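Local structure of 2-hydroxyethylphosphonate dioxygenase (Streptomyces viridochromogenes, 4YAR) at residues M325-S337 with V402-Q414. The protein uses non-heme iron and O2 to convert 2-hydroxyethylphosphonate into hydroxymethylphosphonate and formate during biosynthesis of the antibiotic phosphinothricin tripeptide (bialaphos). The protein carries 1 engineered substitution. Numbering follows the deposited sequence.
With NA (sodium ion), chain L.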
loop_
_atom_site.group_PDB
_atom_site.type_symbol
_atom_site.label_atom_id
_atom_site.label_comp_id
_atom_site.label_asym_id
_atom_site.label_seq_id
_atom_site.Cartn_x
_atom_site.Cartn_y
_atom_site.Cartn_z
ATOM N N MET A 325 -2.681 6.907 -14.170
ATOM C CA MET A 325 -2.006 5.658 -14.484
ATOM C C MET A 325 -2.982 4.547 -14.201
ATOM O O MET A 325 -4.135 4.810 -13.778
ATOM C CB MET A 325 -0.744 5.417 -13.653
ATOM C CG MET A 325 0.246 6.484 -13.761
ATOM S SD MET A 325 1.724 5.916 -12.873
ATOM C CE MET A 325 2.648 7.499 -13.028
ATOM N N ALA A 326 -2.604 3.330 -14.576
ATOM C CA ALA A 326 -3.414 2.171 -14.274
ATOM C C ALA A 326 -3.853 2.056 -12.801
ATOM O O ALA A 326 -3.098 2.389 -11.867
ATOM C CB ALA A 326 -2.701 0.953 -14.733
ATOM N N SER A 327 -5.055 1.495 -12.594
ATOM C CA SER A 327 -5.597 1.242 -11.243
ATOM C C SER A 327 -6.386 -0.072 -11.234
ATOM O O SER A 327 -6.744 -0.611 -12.288
ATOM C CB SER A 327 -6.502 2.372 -10.750
ATOM O OG SER A 327 -7.621 2.575 -11.593
ATOM N N ALA A 328 -6.695 -0.534 -10.028
ATOM C CA ALA A 328 -7.420 -1.756 -9.871
ATOM C C ALA A 328 -8.311 -1.611 -8.666
ATOM O O ALA A 328 -7.820 -1.317 -7.608
ATOM C CB ALA A 328 -6.456 -2.903 -9.681
ATOM N N ALA A 329 -9.630 -1.759 -8.822
ATOM C CA ALA A 329 -10.546 -1.682 -7.649
ATOM C C ALA A 329 -10.326 -2.738 -6.579
ATOM O O ALA A 329 -10.669 -2.498 -5.425
ATOM C CB ALA A 329 -12.004 -1.702 -8.111
ATOM N N HIS A 330 -9.643 -3.835 -6.911
ATOM C CA HIS A 330 -9.220 -4.812 -5.889
ATOM C C HIS A 330 -8.015 -4.396 -5.144
ATOM O O HIS A 330 -7.654 -5.121 -4.214
ATOM C CB HIS A 330 -8.886 -6.166 -6.534
ATOM C CG HIS A 330 -9.975 -6.691 -7.394
ATOM N ND1 HIS A 330 -10.162 -6.206 -8.684
ATOM C CD2 HIS A 330 -10.902 -7.667 -7.217
ATOM C CE1 HIS A 330 -11.206 -6.774 -9.221
ATOM N NE2 HIS A 330 -11.645 -7.715 -8.381
ATOM N N LEU A 331 -7.391 -3.254 -5.527
ATOM C CA LEU A 331 -6.180 -2.809 -4.874
ATOM C C LEU A 331 -6.387 -1.314 -4.613
ATOM O O LEU A 331 -5.659 -0.460 -5.177
ATOM C CB LEU A 331 -4.923 -3.051 -5.745
ATOM C CG LEU A 331 -4.562 -4.534 -5.914
ATOM C CD1 LEU A 331 -3.583 -4.765 -7.057
ATOM C CD2 LEU A 331 -4.076 -5.123 -4.599
ATOM N N PRO A 332 -7.327 -0.976 -3.704
ATOM C CA PRO A 332 -7.627 0.437 -3.438
ATOM C C PRO A 332 -6.525 1.286 -2.861
ATOM O O PRO A 332 -6.623 2.527 -2.918
ATOM C CB PRO A 332 -8.763 0.377 -2.428
ATOM C CG PRO A 332 -9.284 -1.014 -2.502
ATOM C CD PRO A 332 -8.154 -1.868 -2.901
ATOM N N ASP A 333 -5.532 0.693 -2.240
ATOM C CA ASP A 333 -4.460 1.474 -1.605
ATOM C C ASP A 333 -3.241 1.765 -2.535
ATOM O O ASP A 333 -2.296 2.391 -2.076
ATOM C CB ASP A 333 -3.935 0.752 -0.411
ATOM C CG ASP A 333 -5.010 0.524 0.702
ATOM O OD1 ASP A 333 -6.009 1.222 0.754
ATOM O OD2 ASP A 333 -4.814 -0.394 1.516
ATOM N N LEU A 334 -3.297 1.303 -3.786
ATOM C CA LEU A 334 -2.260 1.508 -4.829
ATOM C C LEU A 334 -2.714 2.529 -5.880
ATOM O O LEU A 334 -3.733 2.350 -6.561
ATOM C CB LEU A 334 -1.950 0.150 -5.453
ATOM C CG LEU A 334 -0.921 0.051 -6.585
ATOM C CD1 LEU A 334 0.396 0.641 -6.106
ATOM C CD2 LEU A 334 -0.718 -1.412 -7.015
ATOM N N VAL A 335 -2.012 3.657 -6.003
ATOM C CA VAL A 335 -2.528 4.689 -6.866
ATOM C C VAL A 335 -1.333 5.210 -7.651
ATOM O O VAL A 335 -0.170 5.241 -7.123
ATOM C CB VAL A 335 -3.176 5.865 -6.057
ATOM C CG1 VAL A 335 -3.517 6.995 -6.950
ATOM C CG2 VAL A 335 -4.456 5.431 -5.313
ATOM N N GLY A 336 -1.608 5.670 -8.858
ATOM C CA GLY A 336 -0.555 6.342 -9.709
ATOM C C GLY A 336 -1.121 7.401 -10.566
ATOM O O GLY A 336 -2.135 7.161 -11.221
ATOM N N SER A 337 -0.451 8.573 -10.610
ATOM C CA SER A 337 -0.898 9.711 -11.457
ATOM C C SER A 337 0.317 10.396 -12.105
ATOM O O SER A 337 1.396 10.404 -11.525
ATOM C CB SER A 337 -1.658 10.756 -10.590
ATOM O OG SER A 337 -2.764 10.160 -9.909
ATOM N N VAL A 402 5.968 15.608 -12.710
ATOM C CA VAL A 402 6.318 14.693 -11.684
ATOM C C VAL A 402 5.369 13.506 -11.721
ATOM O O VAL A 402 4.164 13.687 -11.981
ATOM C CB VAL A 402 6.348 15.421 -10.318
ATOM C CG1 VAL A 402 4.954 15.854 -9.881
ATOM C CG2 VAL A 402 6.929 14.538 -9.235
ATOM N N LEU A 403 5.880 12.325 -11.400
ATOM C CA LEU A 403 4.979 11.147 -11.242
ATOM C C LEU A 403 4.658 11.004 -9.754
ATOM O O LEU A 403 5.541 11.198 -8.920
ATOM C CB LEU A 403 5.681 9.893 -11.756
ATOM C CG LEU A 403 6.169 9.822 -13.211
ATOM C CD1 LEU A 403 6.511 8.421 -13.663
ATOM C CD2 LEU A 403 5.170 10.445 -14.122
ATOM N N LYS A 404 3.368 10.777 -9.454
ATOM C CA LYS A 404 2.877 10.666 -8.109
ATOM C C LYS A 404 2.369 9.250 -7.890
ATOM O O LYS A 404 1.360 8.813 -8.503
ATOM C CB LYS A 404 1.764 11.646 -7.843
ATOM C CG LYS A 404 1.063 11.427 -6.520
ATOM C CD LYS A 404 0.151 12.610 -6.294
ATOM C CE LYS A 404 -0.568 12.521 -4.962
ATOM N NZ LYS A 404 -0.471 13.829 -4.349
ATOM N N PHE A 405 2.989 8.557 -6.980
ATOM C CA PHE A 405 2.560 7.186 -6.613
ATOM C C PHE A 405 2.034 7.231 -5.200
ATOM O O PHE A 405 2.489 8.016 -4.344
ATOM C CB PHE A 405 3.703 6.159 -6.747
ATOM C CG PHE A 405 4.278 6.023 -8.122
ATOM C CD1 PHE A 405 3.672 5.177 -9.066
ATOM C CD2 PHE A 405 5.359 6.770 -8.514
ATOM C CE1 PHE A 405 4.220 5.008 -10.341
ATOM C CE2 PHE A 405 5.918 6.599 -9.776
ATOM C CZ PHE A 405 5.329 5.744 -10.697
ATOM N N GLY A 406 1.153 6.286 -4.866
ATOM C CA GLY A 406 0.648 6.201 -3.568
ATOM C C GLY A 406 0.458 4.784 -3.094
ATOM O O GLY A 406 0.074 3.905 -3.807
ATOM N N SER A 407 0.776 4.600 -1.822
ATOM C CA SER A 407 0.618 3.309 -1.157
ATOM C C SER A 407 0.452 3.541 0.347
ATOM O O SER A 407 0.525 4.679 0.809
ATOM C CB SER A 407 1.835 2.426 -1.412
ATOM O OG SER A 407 3.088 3.049 -1.074
ATOM N N GLY A 408 0.347 2.472 1.136
ATOM C CA GLY A 408 0.344 2.686 2.593
ATOM C C GLY A 408 -0.833 1.972 3.224
ATOM O O GLY A 408 -1.970 2.068 2.739
ATOM N N ALA A 409 -0.556 1.308 4.341
ATOM C CA ALA A 409 -1.610 0.683 5.162
ATOM C C ALA A 409 -2.455 1.683 5.953
ATOM O O ALA A 409 -3.559 1.356 6.363
ATOM C CB ALA A 409 -0.981 -0.286 6.121
ATOM N N HIS A 410 -1.964 2.887 6.205
ATOM C CA HIS A 410 -2.631 3.824 7.089
ATOM C C HIS A 410 -2.584 5.257 6.480
ATOM O O HIS A 410 -1.498 5.733 6.190
ATOM C CB HIS A 410 -1.913 3.803 8.441
ATOM C CG HIS A 410 -1.853 2.428 9.041
ATOM N ND1 HIS A 410 -2.981 1.712 9.374
ATOM C CD2 HIS A 410 -0.795 1.649 9.382
ATOM C CE1 HIS A 410 -2.618 0.532 9.845
ATOM N NE2 HIS A 410 -1.300 0.473 9.867
ATOM N N LEU A 411 -3.724 5.869 6.206
ATOM C CA LEU A 411 -5.056 5.235 6.304
ATOM C C LEU A 411 -5.332 4.516 5.005
ATOM O O LEU A 411 -5.259 5.122 3.945
ATOM C CB LEU A 411 -6.161 6.253 6.498
ATOM C CG LEU A 411 -6.187 7.093 7.750
ATOM C CD1 LEU A 411 -7.381 8.045 7.753
ATOM C CD2 LEU A 411 -6.290 6.197 8.933
ATOM N N GLY A 412 -5.571 3.213 5.072
ATOM C CA GLY A 412 -5.868 2.434 3.910
ATOM C C GLY A 412 -7.333 2.071 3.932
ATOM O O GLY A 412 -8.051 2.457 4.912
ATOM N N TYR A 413 -7.783 1.328 2.909
ATOM C CA TYR A 413 -9.243 1.145 2.751
ATOM C C TYR A 413 -9.831 0.296 3.917
ATOM O O TYR A 413 -10.920 0.573 4.345
ATOM C CB TYR A 413 -9.719 0.686 1.376
ATOM C CG TYR A 413 -9.599 -0.809 1.146
ATOM C CD1 TYR A 413 -8.366 -1.443 1.184
ATOM C CD2 TYR A 413 -10.674 -1.580 0.934
ATOM C CE1 TYR A 413 -8.243 -2.809 0.971
ATOM C CE2 TYR A 413 -10.562 -2.954 0.696
ATOM C CZ TYR A 413 -9.360 -3.582 0.737
ATOM O OH TYR A 413 -9.275 -4.981 0.511
ATOM N N GLN A 414 -9.041 -0.606 4.477
ATOM C CA GLN A 414 -9.473 -1.402 5.653
ATOM C C GLN A 414 -9.572 -0.539 6.937
ATOM O O GLN A 414 -10.475 -0.758 7.772
ATOM C CB GLN A 414 -8.481 -2.528 5.851
ATOM C CG GLN A 414 -8.589 -3.587 4.816
ATOM C CD GLN A 414 -7.352 -4.474 4.815
ATOM O OE1 GLN A 414 -6.213 -3.994 4.545
ATOM N NE2 GLN A 414 -7.551 -5.787 5.072
HETATM NA NA NA L . -8.865 -7.145 -10.457
HETATM O O HOH W 1 -6.114 -1.350 3.760
HETATM O O HOH W 2 -6.660 -6.766 -9.073
HETATM O O HOH W 3 -10.173 -7.587 -11.903
HETATM O O HOH W 4 -8.021 -6.471 -9.507
HETATM O O HOH W 5 -9.526 -4.647 -10.143
#
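Val335 and Ser337 pair with Gly406 and Lys404 through four backbone hydrogen bonds, the evidence that strands 335-337 and 402-407 run antiparallel (171° between their directions). Ser337 N binds Lys404 O (2.8 Å), and Lys404 N returns the bond to Ser337 O (2.9 Å). Between the Val335-Gly406 and Ser337-Lys404 pairs, Gly336 faces Phe405 as a non-hydrogen-bonded pair. Beyond the Val335-Gly406 pair, Ser407 CA makes a CA-H...O contact with Asp333 O (3.2 Å).

On the face carrying Phe405, the extended Met325 chain crosses the ring at about a right angle. Its SD approaches CE1 of Phe405 obliquely (3.7 Å), a Met-aromatic contact, while CE reaches Leu403 CD1. This face turns inward: Met325, Leu403 and Phe405 also touch strand 133-140 of the six-stranded sheet built from the first half of the chain, so sheet packs against sheet, consistent with the two cupin-type halves of this enzyme meeting here.

Polar contacts gather where the chain enters helix 413-420. Asp333 OD1 accepts Tyr413 N (2.8 Å) through its syn lone pair, beside the N-cap residue Gly412. Its OD2 takes a hydrogen bond from Asn202 and another from a water that also accepts from Gln414 N, so both carboxylate oxygens are held.

With CG set between the backbone N and the carbonyl carbon (chi1 82°), Tyr413 turns one ring face to Pro332: CG of Pro332 stands 3.6 Å from the ring centroid, only 10° off the normal, a CH-pi contact.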